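Local coordinates for protein anthranilate synthase component I (Streptococcus pneumoniae serotype 4, PDB 5KCK) that is the first component of a synthase, an enzyme of mixed helices and antiparallel sheets in which an N-terminal and a C-terminal family region fold together, at residues G98-S103 / T384-V389; G109-D114 / R378-E383; V213-F218 / Y420-A425. One frame throughout, in Å; residues are numbered along the deposited sequence.

Contact 1: residues G98-S103 / T384-V389; sequences GYDMIS and TEKRGV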
ATOM      1  N   GLY A  98       0.836  -8.373  30.977  1.00 21.71           N
ATOM      2  CA  GLY A  98       0.395  -9.752  30.987  1.00 20.50           C
ATOM      3  C   GLY A  98      -1.021  -9.896  31.515  1.00 21.02           C
ATOM      4  O   GLY A  98      -1.525  -9.062  32.263  1.00 20.64           O
ATOM      5  N   TYR A  99      -1.671 -10.982  31.097  1.00 23.06           N
ATOM      6  CA  TYR A  99      -3.016 -11.288  31.571  1.00 26.05           C
ATOM      7  C   TYR A  99      -3.093 -11.227  33.087  1.00 25.14           C
ATOM      8  O   TYR A  99      -4.058 -10.697  33.651  1.00 31.36           O
ATOM      9  CB  TYR A  99      -3.414 -12.671  31.059  1.00 25.09           C
ATOM     10  CG  TYR A  99      -4.689 -13.255  31.626  1.00 24.89           C
ATOM     11  CD1 TYR A  99      -4.668 -14.030  32.791  1.00 35.37           C
ATOM     12  CD2 TYR A  99      -5.898 -13.085  30.973  1.00 22.92           C
ATOM     13  CE1 TYR A  99      -5.833 -14.593  33.306  1.00 30.78           C
ATOM     14  CE2 TYR A  99      -7.062 -13.650  31.468  1.00 30.10           C
ATOM     15  CZ  TYR A  99      -7.027 -14.397  32.635  1.00 28.35           C
ATOM     16  OH  TYR A  99      -8.184 -14.944  33.123  1.00 25.81           O
ATOM     17  N   ASP A 100      -2.058 -11.727  33.762  1.00 24.03           N
ATOM     18  CA  ASP A 100      -2.083 -11.887  35.208  1.00 25.33           C
ATOM     19  C   ASP A 100      -1.937 -10.576  35.966  1.00 23.41           C
ATOM     20  O   ASP A 100      -2.118 -10.568  37.189  1.00 36.74           O
ATOM     21  CB  ASP A 100      -0.998 -12.877  35.604  1.00 28.29           C
ATOM     22  CG  ASP A 100      -1.159 -14.204  34.883  1.00 32.32           C
ATOM     23  OD1 ASP A 100      -1.930 -15.044  35.379  1.00 29.82           O
ATOM     24  OD2 ASP A 100      -0.555 -14.384  33.800  1.00 27.88           O
HETATM   25  N   MSE A 101      -1.646  -9.476  35.286  1.00 24.33           N
HETATM   26  CA  MSE A 101      -1.630  -8.183  35.945  1.00 29.08           C
HETATM   27  C   MSE A 101      -2.972  -7.869  36.615  1.00 25.59           C
HETATM   28  O   MSE A 101      -3.008  -7.228  37.662  1.00 27.44           O
HETATM   29  CB  MSE A 101      -1.263  -7.094  34.943  1.00 39.81           C
HETATM   30  CG  MSE A 101       0.219  -7.090  34.609  1.00 57.35           C
HETATM   31 SE   MSE A 101       1.322  -6.446  36.098  1.00 67.99          SE
HETATM   32  CE  MSE A 101       0.498  -4.682  36.289  1.00 47.16           C
ATOM     33  N   ILE A 102      -4.074  -8.340  36.024  1.00 27.56           N
ATOM     34  CA  ILE A 102      -5.390  -8.059  36.591  1.00 29.52           C
ATOM     35  C   ILE A 102      -5.534  -8.650  37.993  1.00 25.58           C
ATOM     36  O   ILE A 102      -6.383  -8.198  38.768  1.00 32.40           O
ATOM     37  CB  ILE A 102      -6.510  -8.564  35.646  1.00 29.18           C
ATOM     38  CG1 ILE A 102      -7.864  -7.950  36.029  1.00 33.69           C
ATOM     39  CG2 ILE A 102      -6.619 -10.082  35.690  1.00 25.93           C
ATOM     40  CD1 ILE A 102      -7.878  -6.432  36.018  1.00 37.19           C
ATOM     41  N   SER A 103      -4.701  -9.633  38.350  1.00 31.17           N
ATOM     42  CA  SER A 103      -4.733 -10.181  39.704  1.00 35.14           C
ATOM     43  C   SER A 103      -4.366  -9.141  40.756  1.00 35.55           C
ATOM     44  O   SER A 103      -4.703  -9.324  41.930  1.00 32.50           O
ATOM     45  CB  SER A 103      -3.795 -11.386  39.821  1.00 34.63           C
ATOM     46  OG  SER A 103      -2.438 -10.988  39.716  1.00 42.23           O
ATOM     47  N   THR A 384      -3.807 -25.193  33.774  1.00 34.50           N
ATOM     48  CA  THR A 384      -2.716 -25.641  34.624  1.00 37.61           C
ATOM     49  C   THR A 384      -1.440 -24.829  34.440  1.00 35.68           C
ATOM     50  O   THR A 384      -0.447 -25.102  35.119  1.00 39.14           O
ATOM     51  CB  THR A 384      -2.429 -27.127  34.370  1.00 42.04           C
ATOM     52  OG1 THR A 384      -2.041 -27.314  33.004  1.00 43.98           O
ATOM     53  CG2 THR A 384      -3.673 -27.947  34.638  1.00 37.83           C
ATOM     54  N   GLU A 385      -1.445 -23.835  33.558  1.00 31.42           N
ATOM     55  CA  GLU A 385      -0.288 -22.989  33.312  1.00 37.22           C
ATOM     56  C   GLU A 385      -0.716 -21.536  33.388  1.00 31.86           C
ATOM     57  O   GLU A 385      -1.760 -21.164  32.847  1.00 36.35           O
ATOM     58  CB  GLU A 385       0.330 -23.248  31.930  1.00 38.46           C
ATOM     59  CG  GLU A 385       0.857 -24.651  31.698  1.00 57.21           C
ATOM     60  CD  GLU A 385       1.304 -24.856  30.257  1.00 61.77           C
ATOM     61  OE1 GLU A 385       0.432 -25.073  29.384  1.00 59.39           O
ATOM     62  OE2 GLU A 385       2.523 -24.777  29.996  1.00 58.18           O
ATOM     63  N   LYS A 386       0.098 -20.718  34.051  1.00 31.41           N
ATOM     64  CA  LYS A 386      -0.109 -19.276  34.036  1.00 28.57           C
ATOM     65  C   LYS A 386      -0.144 -18.774  32.596  1.00 30.62           C
ATOM     66  O   LYS A 386       0.671 -19.176  31.762  1.00 28.95           O
ATOM     67  CB  LYS A 386       1.012 -18.589  34.813  1.00 27.47           C
ATOM     68  CG  LYS A 386       0.944 -17.082  34.850  1.00 26.34           C
ATOM     69  CD  LYS A 386       2.050 -16.548  35.741  1.00 30.15           C
ATOM     70  CE  LYS A 386       2.040 -15.031  35.785  1.00 28.49           C
ATOM     71  NZ  LYS A 386       3.313 -14.529  36.378  1.00 36.28           N
ATOM     72  N   ARG A 387      -1.111 -17.903  32.302  1.00 24.88           N
ATOM     73  CA  ARG A 387      -1.281 -17.432  30.929  1.00 28.47           C
ATOM     74  C   ARG A 387      -0.121 -16.552  30.489  1.00 28.11           C
ATOM     75  O   ARG A 387       0.383 -16.702  29.369  1.00 28.68           O
ATOM     76  CB  ARG A 387      -2.612 -16.690  30.786  1.00 23.15           C
ATOM     77  CG  ARG A 387      -3.779 -17.652  30.680  1.00 24.03           C
ATOM     78  CD  ARG A 387      -5.107 -16.957  30.542  1.00 23.74           C
ATOM     79  NE  ARG A 387      -6.117 -17.922  30.119  1.00 26.95           N
ATOM     80  CZ  ARG A 387      -7.293 -17.584  29.614  1.00 29.99           C
ATOM     81  NH1 ARG A 387      -7.604 -16.300  29.478  1.00 23.63           N
ATOM     82  NH2 ARG A 387      -8.153 -18.524  29.244  1.00 25.65           N
ATOM     83  N   GLY A 388       0.318 -15.633  31.346  1.00 22.65           N
ATOM     84  CA  GLY A 388       1.458 -14.799  30.986  1.00 23.94           C
ATOM     85  C   GLY A 388       1.083 -13.772  29.937  1.00 23.69           C
ATOM     86  O   GLY A 388       0.102 -13.029  30.083  1.00 20.42           O
ATOM     87  N   VAL A 389       1.879 -13.716  28.863  1.00 25.84           N
ATOM     88  CA  VAL A 389       1.628 -12.742  27.797  1.00 19.50           C
ATOM     89  C   VAL A 389       0.271 -12.996  27.151  1.00 33.09           C
ATOM     90  O   VAL A 389      -0.509 -12.064  26.919  1.00 29.78           O
ATOM     91  CB  VAL A 389       2.756 -12.777  26.750  1.00 23.29           C
ATOM     92  CG1 VAL A 389       2.355 -11.953  25.515  1.00 18.72           C
ATOM     93  CG2 VAL A 389       4.066 -12.262  27.348  1.00 19.70           C
TER

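Contact 2: residues G109-D114 / R378-E383; sequences GQIPED and RIYELE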
ATOM      1  N   GLY A 109      -7.950 -15.766  42.351  1.00 42.71           N
ATOM      2  CA  GLY A 109      -7.520 -17.031  42.916  1.00 36.41           C
ATOM      3  C   GLY A 109      -6.051 -17.307  42.666  1.00 43.48           C
ATOM      4  O   GLY A 109      -5.306 -16.488  42.114  1.00 42.29           O
ATOM      5  N   GLN A 110      -5.625 -18.505  43.071  1.00 45.48           N
ATOM      6  CA  GLN A 110      -4.214 -18.854  42.969  1.00 44.93           C
ATOM      7  C   GLN A 110      -3.809 -19.015  41.509  1.00 45.38           C
ATOM      8  O   GLN A 110      -4.486 -19.693  40.731  1.00 50.11           O
ATOM      9  CB  GLN A 110      -3.904 -20.131  43.746  1.00 42.17           C
ATOM     10  CG  GLN A 110      -2.433 -20.522  43.651  1.00 41.00           C
ATOM     11  CD  GLN A 110      -2.014 -21.506  44.716  1.00 58.59           C
ATOM     12  OE1 GLN A 110      -2.829 -21.950  45.526  1.00 69.64           O
ATOM     13  NE2 GLN A 110      -0.732 -21.854  44.722  1.00 59.95           N
ATOM     14  N   ILE A 111      -2.708 -18.381  41.142  1.00 43.88           N
ATOM     15  CA  ILE A 111      -2.229 -18.414  39.760  1.00 37.22           C
ATOM     16  C   ILE A 111      -1.412 -19.688  39.554  1.00 39.07           C
ATOM     17  O   ILE A 111      -0.534 -19.990  40.377  1.00 38.67           O
ATOM     18  CB  ILE A 111      -1.405 -17.169  39.463  1.00 36.37           C
ATOM     19  CG1 ILE A 111      -2.282 -15.929  39.648  1.00 30.41           C
ATOM     20  CG2 ILE A 111      -0.814 -17.218  38.062  1.00 40.88           C
ATOM     21  CD1 ILE A 111      -1.579 -14.652  39.383  1.00 27.69           C
ATOM     22  N   PRO A 112      -1.678 -20.461  38.497  1.00 40.02           N
ATOM     23  CA  PRO A 112      -0.955 -21.727  38.304  1.00 33.40           C
ATOM     24  C   PRO A 112       0.522 -21.534  38.001  1.00 32.76           C
ATOM     25  O   PRO A 112       1.014 -20.411  37.837  1.00 29.91           O
ATOM     26  CB  PRO A 112      -1.677 -22.367  37.112  1.00 33.81           C
ATOM     27  CG  PRO A 112      -2.992 -21.669  37.017  1.00 38.40           C
ATOM     28  CD  PRO A 112      -2.739 -20.273  37.494  1.00 39.97           C
ATOM     29  N   GLU A 113       1.228 -22.655  37.928  1.00 33.49           N
ATOM     30  CA  GLU A 113       2.657 -22.663  37.659  1.00 38.63           C
ATOM     31  C   GLU A 113       2.972 -21.964  36.339  1.00 33.32           C
ATOM     32  O   GLU A 113       2.258 -22.121  35.346  1.00 32.63           O
ATOM     33  CB  GLU A 113       3.149 -24.119  37.636  1.00 45.46           C
ATOM     34  CG  GLU A 113       4.587 -24.321  37.212  1.00 54.07           C
ATOM     35  CD  GLU A 113       4.875 -25.770  36.858  1.00 66.07           C
ATOM     36  OE1 GLU A 113       3.964 -26.608  37.030  1.00 70.72           O
ATOM     37  OE2 GLU A 113       5.998 -26.069  36.397  1.00 68.94           O
ATOM     38  N   ASP A 114       4.048 -21.182  36.342  1.00 29.57           N
ATOM     39  CA  ASP A 114       4.534 -20.494  35.152  1.00 33.98           C
ATOM     40  C   ASP A 114       5.585 -21.372  34.475  1.00 39.52           C
ATOM     41  O   ASP A 114       6.682 -21.558  35.007  1.00 40.80           O
ATOM     42  CB  ASP A 114       5.120 -19.136  35.528  1.00 34.31           C
ATOM     43  CG  ASP A 114       5.485 -18.297  34.322  1.00 42.43           C
ATOM     44  OD1 ASP A 114       5.465 -18.814  33.182  1.00 51.23           O
ATOM     45  OD2 ASP A 114       5.798 -17.106  34.519  1.00 48.21           O
ATOM     46  N   ARG A 378     -12.725 -19.382  37.392  1.00 35.00           N
ATOM     47  CA  ARG A 378     -12.887 -20.733  36.860  1.00 36.04           C
ATOM     48  C   ARG A 378     -11.745 -21.107  35.920  1.00 38.12           C
ATOM     49  O   ARG A 378     -11.288 -22.257  35.923  1.00 35.73           O
ATOM     50  CB  ARG A 378     -14.227 -20.858  36.149  1.00 36.59           C
ATOM     51  CG  ARG A 378     -15.430 -20.637  37.071  1.00 48.13           C
ATOM     52  CD  ARG A 378     -15.418 -21.555  38.298  1.00 40.55           C
ATOM     53  NE  ARG A 378     -16.711 -21.536  38.975  1.00 42.48           N
ATOM     54  CZ  ARG A 378     -16.935 -22.006  40.196  1.00 46.65           C
ATOM     55  NH1 ARG A 378     -15.947 -22.540  40.899  1.00 49.00           N
ATOM     56  NH2 ARG A 378     -18.154 -21.938  40.717  1.00 46.48           N
ATOM     57  N   ILE A 379     -11.267 -20.150  35.119  1.00 32.69           N
ATOM     58  CA  ILE A 379     -10.153 -20.420  34.211  1.00 41.09           C
ATOM     59  C   ILE A 379      -8.939 -20.919  34.983  1.00 43.34           C
ATOM     60  O   ILE A 379      -8.253 -21.853  34.551  1.00 43.30           O
ATOM     61  CB  ILE A 379      -9.817 -19.170  33.377  1.00 37.17           C
ATOM     62  CG1 ILE A 379     -10.882 -18.955  32.302  1.00 29.18           C
ATOM     63  CG2 ILE A 379      -8.406 -19.280  32.752  1.00 28.37           C
ATOM     64  CD1 ILE A 379     -10.838 -17.573  31.673  1.00 27.49           C
ATOM     65  N   TYR A 380      -8.663 -20.329  36.141  1.00 32.27           N
ATOM     66  CA  TYR A 380      -7.497 -20.745  36.904  1.00 38.60           C
ATOM     67  C   TYR A 380      -7.777 -21.899  37.858  1.00 42.59           C
ATOM     68  O   TYR A 380      -6.860 -22.346  38.557  1.00 41.19           O
ATOM     69  CB  TYR A 380      -6.904 -19.547  37.639  1.00 32.21           C
ATOM     70  CG  TYR A 380      -5.891 -18.833  36.773  1.00 42.60           C
ATOM     71  CD1 TYR A 380      -5.480 -19.391  35.563  1.00 36.05           C
ATOM     72  CD2 TYR A 380      -5.330 -17.625  37.160  1.00 36.01           C
ATOM     73  CE1 TYR A 380      -4.546 -18.764  34.764  1.00 33.48           C
ATOM     74  CE2 TYR A 380      -4.395 -16.985  36.364  1.00 30.07           C
ATOM     75  CZ  TYR A 380      -4.011 -17.557  35.167  1.00 30.68           C
ATOM     76  OH  TYR A 380      -3.073 -16.934  34.374  1.00 25.87           O
ATOM     77  N   GLU A 381      -9.006 -22.405  37.889  1.00 36.46           N
ATOM     78  CA  GLU A 381      -9.258 -23.706  38.486  1.00 39.14           C
ATOM     79  C   GLU A 381      -9.089 -24.830  37.477  1.00 38.99           C
ATOM     80  O   GLU A 381      -8.867 -25.975  37.875  1.00 47.19           O
ATOM     81  CB  GLU A 381     -10.665 -23.748  39.101  1.00 40.41           C
ATOM     82  CG  GLU A 381     -10.828 -22.794  40.290  1.00 40.79           C
ATOM     83  CD  GLU A 381     -12.275 -22.618  40.758  1.00 58.02           C
ATOM     84  OE1 GLU A 381     -13.204 -23.196  40.151  1.00 54.89           O
ATOM     85  OE2 GLU A 381     -12.478 -21.883  41.747  1.00 61.10           O
ATOM     86  N   LEU A 382      -9.146 -24.516  36.186  1.00 41.92           N
ATOM     87  CA  LEU A 382      -9.059 -25.491  35.107  1.00 40.17           C
ATOM     88  C   LEU A 382      -7.726 -25.464  34.374  1.00 37.77           C
ATOM     89  O   LEU A 382      -7.109 -26.510  34.177  1.00 36.94           O
ATOM     90  CB  LEU A 382     -10.201 -25.250  34.115  1.00 37.09           C
ATOM     91  CG  LEU A 382     -11.574 -25.335  34.764  1.00 40.66           C
ATOM     92  CD1 LEU A 382     -12.646 -24.918  33.776  1.00 46.98           C
ATOM     93  CD2 LEU A 382     -11.813 -26.751  35.266  1.00 42.55           C
ATOM     94  N   GLU A 383      -7.261 -24.299  33.943  1.00 35.01           N
ATOM     95  CA  GLU A 383      -5.974 -24.239  33.264  1.00 37.45           C
ATOM     96  C   GLU A 383      -4.849 -24.515  34.253  1.00 40.26           C
ATOM     97  O   GLU A 383      -4.926 -24.146  35.429  1.00 36.92           O
ATOM     98  CB  GLU A 383      -5.784 -22.882  32.590  1.00 30.78           C
ATOM     99  CG  GLU A 383      -6.719 -22.669  31.405  1.00 32.78           C
ATOM    100  CD  GLU A 383      -6.440 -21.381  30.653  1.00 36.14           C
ATOM    101  OE1 GLU A 383      -5.525 -20.637  31.073  1.00 33.19           O
ATOM    102  OE2 GLU A 383      -7.136 -21.115  29.640  1.00 31.22           O
TER

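Contact 3: residues V213-F218 / Y420-A425; sequences VLSQRF and YVQAGA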
ATOM      1  N   VAL A 213     -13.667 -18.754  28.483  1.00 29.87           N
ATOM      2  CA  VAL A 213     -12.687 -19.002  27.435  1.00 31.17           C
ATOM      3  C   VAL A 213     -11.576 -19.861  28.026  1.00 36.07           C
ATOM      4  O   VAL A 213     -10.816 -19.408  28.886  1.00 39.20           O
ATOM      5  CB  VAL A 213     -12.142 -17.698  26.841  1.00 33.06           C
ATOM      6  CG1 VAL A 213     -11.167 -18.006  25.724  1.00 32.77           C
ATOM      7  CG2 VAL A 213     -13.286 -16.827  26.316  1.00 28.11           C
ATOM      8  N   LEU A 214     -11.493 -21.112  27.575  1.00 33.56           N
ATOM      9  CA  LEU A 214     -10.421 -22.025  27.949  1.00 37.66           C
ATOM     10  C   LEU A 214      -9.424 -22.141  26.800  1.00 29.18           C
ATOM     11  O   LEU A 214      -9.814 -22.195  25.630  1.00 35.55           O
ATOM     12  CB  LEU A 214     -10.980 -23.408  28.306  1.00 31.44           C
ATOM     13  CG  LEU A 214     -11.947 -23.454  29.490  1.00 42.21           C
ATOM     14  CD1 LEU A 214     -12.570 -24.842  29.646  1.00 47.58           C
ATOM     15  CD2 LEU A 214     -11.248 -23.028  30.773  1.00 40.79           C
ATOM     16  N   SER A 215      -8.138 -22.199  27.136  1.00 31.47           N
ATOM     17  CA  SER A 215      -7.080 -22.157  26.139  1.00 27.89           C
ATOM     18  C   SER A 215      -6.141 -23.351  26.267  1.00 37.77           C
ATOM     19  O   SER A 215      -6.046 -23.991  27.316  1.00 34.98           O
ATOM     20  CB  SER A 215      -6.276 -20.854  26.242  1.00 31.01           C
ATOM     21  OG  SER A 215      -5.516 -20.802  27.435  1.00 30.59           O
ATOM     22  N   GLN A 216      -5.456 -23.645  25.163  1.00 32.55           N
ATOM     23  CA  GLN A 216      -4.386 -24.632  25.104  1.00 34.05           C
ATOM     24  C   GLN A 216      -3.104 -23.954  24.668  1.00 30.89           C
ATOM     25  O   GLN A 216      -3.122 -23.069  23.806  1.00 29.93           O
ATOM     26  CB  GLN A 216      -4.654 -25.738  24.096  1.00 36.99           C
ATOM     27  CG  GLN A 216      -5.563 -26.838  24.502  1.00 48.95           C
ATOM     28  CD  GLN A 216      -5.488 -27.972  23.500  1.00 48.17           C
ATOM     29  OE1 GLN A 216      -6.398 -28.175  22.698  1.00 47.29           O
ATOM     30  NE2 GLN A 216      -4.378 -28.698  23.522  1.00 43.08           N
ATOM     31  N   ARG A 217      -1.990 -24.408  25.221  1.00 29.34           N
ATOM     32  CA  ARG A 217      -0.675 -23.937  24.828  1.00 27.37           C
ATOM     33  C   ARG A 217       0.033 -25.029  24.030  1.00 35.77           C
ATOM     34  O   ARG A 217      -0.226 -26.222  24.217  1.00 29.62           O
ATOM     35  CB  ARG A 217       0.135 -23.539  26.059  1.00 29.83           C
ATOM     36  CG  ARG A 217       1.568 -23.132  25.796  1.00 29.92           C
ATOM     37  CD  ARG A 217       2.178 -22.603  27.072  1.00 28.08           C
ATOM     38  NE  ARG A 217       1.507 -21.384  27.497  1.00 28.91           N
ATOM     39  CZ  ARG A 217       1.618 -20.845  28.706  1.00 31.70           C
ATOM     40  NH1 ARG A 217       2.374 -21.432  29.627  1.00 29.28           N
ATOM     41  NH2 ARG A 217       0.975 -19.719  28.994  1.00 24.36           N
ATOM     42  N   PHE A 218       0.895 -24.601  23.107  1.00 27.74           N
ATOM     43  CA  PHE A 218       1.725 -25.495  22.312  1.00 28.62           C
ATOM     44  C   PHE A 218       3.120 -24.899  22.246  1.00 33.88           C
ATOM     45  O   PHE A 218       3.281 -23.678  22.317  1.00 29.87           O
ATOM     46  CB  PHE A 218       1.174 -25.691  20.888  1.00 33.57           C
ATOM     47  CG  PHE A 218      -0.249 -26.172  20.846  1.00 34.27           C
ATOM     48  CD1 PHE A 218      -1.303 -25.273  20.978  1.00 38.40           C
ATOM     49  CD2 PHE A 218      -0.534 -27.519  20.679  1.00 36.15           C
ATOM     50  CE1 PHE A 218      -2.619 -25.711  20.949  1.00 38.10           C
ATOM     51  CE2 PHE A 218      -1.845 -27.968  20.651  1.00 35.99           C
ATOM     52  CZ  PHE A 218      -2.890 -27.061  20.784  1.00 34.55           C
ATOM     53  N   TYR A 420       6.382 -20.584  21.888  1.00 24.53           N
ATOM     54  CA  TYR A 420       5.105 -20.878  22.531  1.00 25.00           C
ATOM     55  C   TYR A 420       3.973 -20.169  21.805  1.00 29.09           C
ATOM     56  O   TYR A 420       4.037 -18.956  21.575  1.00 28.39           O
ATOM     57  CB  TYR A 420       5.106 -20.454  24.001  1.00 24.17           C
ATOM     58  CG  TYR A 420       6.239 -21.015  24.836  1.00 25.27           C
ATOM     59  CD1 TYR A 420       7.453 -20.344  24.945  1.00 24.96           C
ATOM     60  CD2 TYR A 420       6.082 -22.204  25.539  1.00 26.14           C
ATOM     61  CE1 TYR A 420       8.479 -20.853  25.725  1.00 31.46           C
ATOM     62  CE2 TYR A 420       7.092 -22.714  26.318  1.00 27.12           C
ATOM     63  CZ  TYR A 420       8.288 -22.041  26.411  1.00 31.95           C
ATOM     64  OH  TYR A 420       9.295 -22.568  27.190  1.00 37.49           O
ATOM     65  N   VAL A 421       2.928 -20.920  21.469  1.00 24.18           N
ATOM     66  CA  VAL A 421       1.693 -20.331  20.968  1.00 28.40           C
ATOM     67  C   VAL A 421       0.538 -20.851  21.808  1.00 30.48           C
ATOM     68  O   VAL A 421       0.627 -21.907  22.439  1.00 33.87           O
ATOM     69  CB  VAL A 421       1.464 -20.641  19.475  1.00 30.72           C
ATOM     70  CG1 VAL A 421       2.527 -19.961  18.638  1.00 24.44           C
ATOM     71  CG2 VAL A 421       1.486 -22.143  19.250  1.00 25.60           C
ATOM     72  N   GLN A 422      -0.563 -20.099  21.798  1.00 23.53           N
ATOM     73  CA  GLN A 422      -1.685 -20.390  22.674  1.00 25.28           C
ATOM     74  C   GLN A 422      -2.960 -19.828  22.057  1.00 29.88           C
ATOM     75  O   GLN A 422      -2.934 -18.758  21.445  1.00 32.41           O
ATOM     76  CB  GLN A 422      -1.445 -19.792  24.071  1.00 23.35           C
ATOM     77  CG  GLN A 422      -2.485 -20.159  25.115  1.00 26.84           C
ATOM     78  CD  GLN A 422      -1.946 -20.048  26.535  1.00 31.68           C
ATOM     79  OE1 GLN A 422      -0.798 -19.668  26.740  1.00 23.62           O
ATOM     80  NE2 GLN A 422      -2.774 -20.387  27.519  1.00 24.78           N
ATOM     81  N   ALA A 423      -4.070 -20.552  22.219  1.00 27.88           N
ATOM     82  CA  ALA A 423      -5.348 -20.079  21.702  1.00 35.89           C
ATOM     83  C   ALA A 423      -6.489 -20.646  22.534  1.00 35.81           C
ATOM     84  O   ALA A 423      -6.420 -21.774  23.028  1.00 26.73           O
ATOM     85  CB  ALA A 423      -5.547 -20.454  20.235  1.00 25.49           C
ATOM     86  N   GLY A 424      -7.550 -19.849  22.673  1.00 27.90           N
ATOM     87  CA  GLY A 424      -8.668 -20.180  23.524  1.00 29.47           C
ATOM     88  C   GLY A 424      -9.952 -20.399  22.733  1.00 34.54           C
ATOM     89  O   GLY A 424     -10.044 -20.120  21.540  1.00 35.40           O
ATOM     90  N   ALA A 425     -10.953 -20.917  23.433  1.00 37.71           N
ATOM     91  CA  ALA A 425     -12.266 -21.116  22.842  1.00 38.65           C
ATOM     92  C   ALA A 425     -13.327 -20.736  23.859  1.00 37.77           C
ATOM     93  O   ALA A 425     -13.209 -21.063  25.042  1.00 34.41           O
ATOM     94  CB  ALA A 425     -12.465 -22.558  22.379  1.00 31.68           C
TER

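Contact 1: residues G98-S103 / T384-V389
Gly-98 and Val-389 bring the two backbones nearest, their CA atoms 4.5 Å apart, where a loop entering a 3-10 segment at Tyr-99 meets the irregular run behind helix 372-382. Strands 92-97 and 393-398 are antiparallel neighbours in the large sheet, and the contact lies just past the end of the first and ahead of the start of the second. Tyr-99 N donates to Gly-388 O at 2.9 Å, while Gly-388 N reaches Asp-100 OD2, also at 2.9 Å, so two consecutive residues hold both polar backbone atoms of Gly-388. The other carboxylate oxygen of Asp-100, OD1, faces the hydroxyl of Tyr-380, very close and probably hydrogen-bonded. Lys-386 runs past the carboxylate as an extended chain, CG anti to the backbone N (chi1 178°), with CE 3.3 Å from Asp-100 OD2; its NZ goes on to a salt bridge with Asp-120. The aliphatic part of Arg-387 lies against one face of the Tyr-99 ring: CD sits over the middle, 3.6 Å from the centroid, in a CH-pi contact. Farther along, the guanidinium, inclined 56° to the ring, makes an off-centre cation-pi contact, and Val-367 O and Glu-383 hold its nitrogens. NH1 of Arg-387 ends 3.4 Å from CE2 of Tyr-99.

Contact 2: residues G109-D114 / R378-E383
Ile-111 and Tyr-380 mark the closest backbone approach, CA to CA 6.4 Å, as an irregular loop between strands 92-97 and 121-126 passes the C-terminal turn of helix 372-382. Tyr-380 carries the contact. Pro-112 comes down on one face of its ring with CD foremost, 3.4 Å from the centroid and only 9° off the ring normal, a well-centred CH-pi contact in which the proline stands across the tyrosine. The next ring atom of the proline, CG, touches the residue that follows the helix as well, 3.5 Å from Glu-383 O. Ile-111 runs alongside the tyrosine; its CG1 and CG2 branches both approach Tyr-380 CE2, CG2 at 4.0 Å. At the root of the ring, Gln-110 O stands 3.9 Å from Tyr-380 CB. The phenol oxygen accepts from the backbone N of Arg-387, which helps to hold the far end of the ring, with Asp-100 a second, probable partner; the carboxylate of Glu-383 turns to the hydroxyl of Ser-215. Between these two segments the join is one of van der Waals and CH-pi packing, without a hydrogen bond: the proline CD, made slightly positive by the adjoining nitrogen, is suited to the electron-rich face of a tyrosine whose hydroxyl turns to other parts of the chain.

Contact 3: residues V213-F218 / Y420-A425
This is an antiparallel strand pairing in the buried sheet of the C-terminal family region, where strand 211-221 runs beside strand 418-427, with the segment axes at 152°. Leu-214, Gln-216 and Phe-218 form hydrogen-bonded pairs with Ala-425, Ala-423 and Val-421, each with two backbone bonds; Phe-218 N to Val-421 O is 2.8 Å. Between them, the non-hydrogen-bonded pair of Ser-215 and Gly-424 is drawn in until the CA atoms are just 3.6 Å apart, a closeness compatible with the bare CA of the glycine.

On the face carrying Ser-215, Arg-217 and Gln-422, the amide of Gln-422 is gripped at both ends. Its NE2 donates to Ser-215 OG at 2.8 Å, nearly in the amide plane. Its OE1 takes two nitrogens of Arg-217 side-on: NH2 at 2.9 Å, in the carbonyl plane on a lone pair, and NE at 3.0 Å, well above that plane. The guanidinium and amide planes stand 77° apart, yet OE1 lies close to the guanidinium plane. A chi1 of -174° sends the extended Gln-422 chain out from the strand, between serine and arginine; bonds to both amide atoms fix which way round it sits. Beyond the strands, Arg-217 NH2 also bonds Lys-386 O.

The face with Leu-214, Gln-216, Phe-218, Val-421 and Ala-423 is apolar for the most part, and Phe-218 CB meets Val-421 CG2 at 3.9 Å. Helices 190-205 and 433-446 pack against this side. The arrangement is consistent with the layered core of this enzyme family, in which two antiparallel sheets pack together and helices cover their outer faces.

How the contacts relate
Along the chain, contact 2 is nested within the loop closed by contact 1, whereas contact 3 alternates with both. The three centres lie close together on one side of the chain's centre: contacts 1 and 2 about 9 Å apart, 1 and 3 about 12 Å, 2 and 3 about 14 Å. Contacts 1 and 2 share the loop between strands 92-97 and 121-126 and the continuous run from helix 372-382 into residues 384-389. Backbone bonding of Lys-386 to Glu-113 adds to the links between contacts 1 and 2. These two contacts join a loop of the N-terminal region to the C-terminal region, and the run 383-387 ties them to strand 211-221 of contact 3.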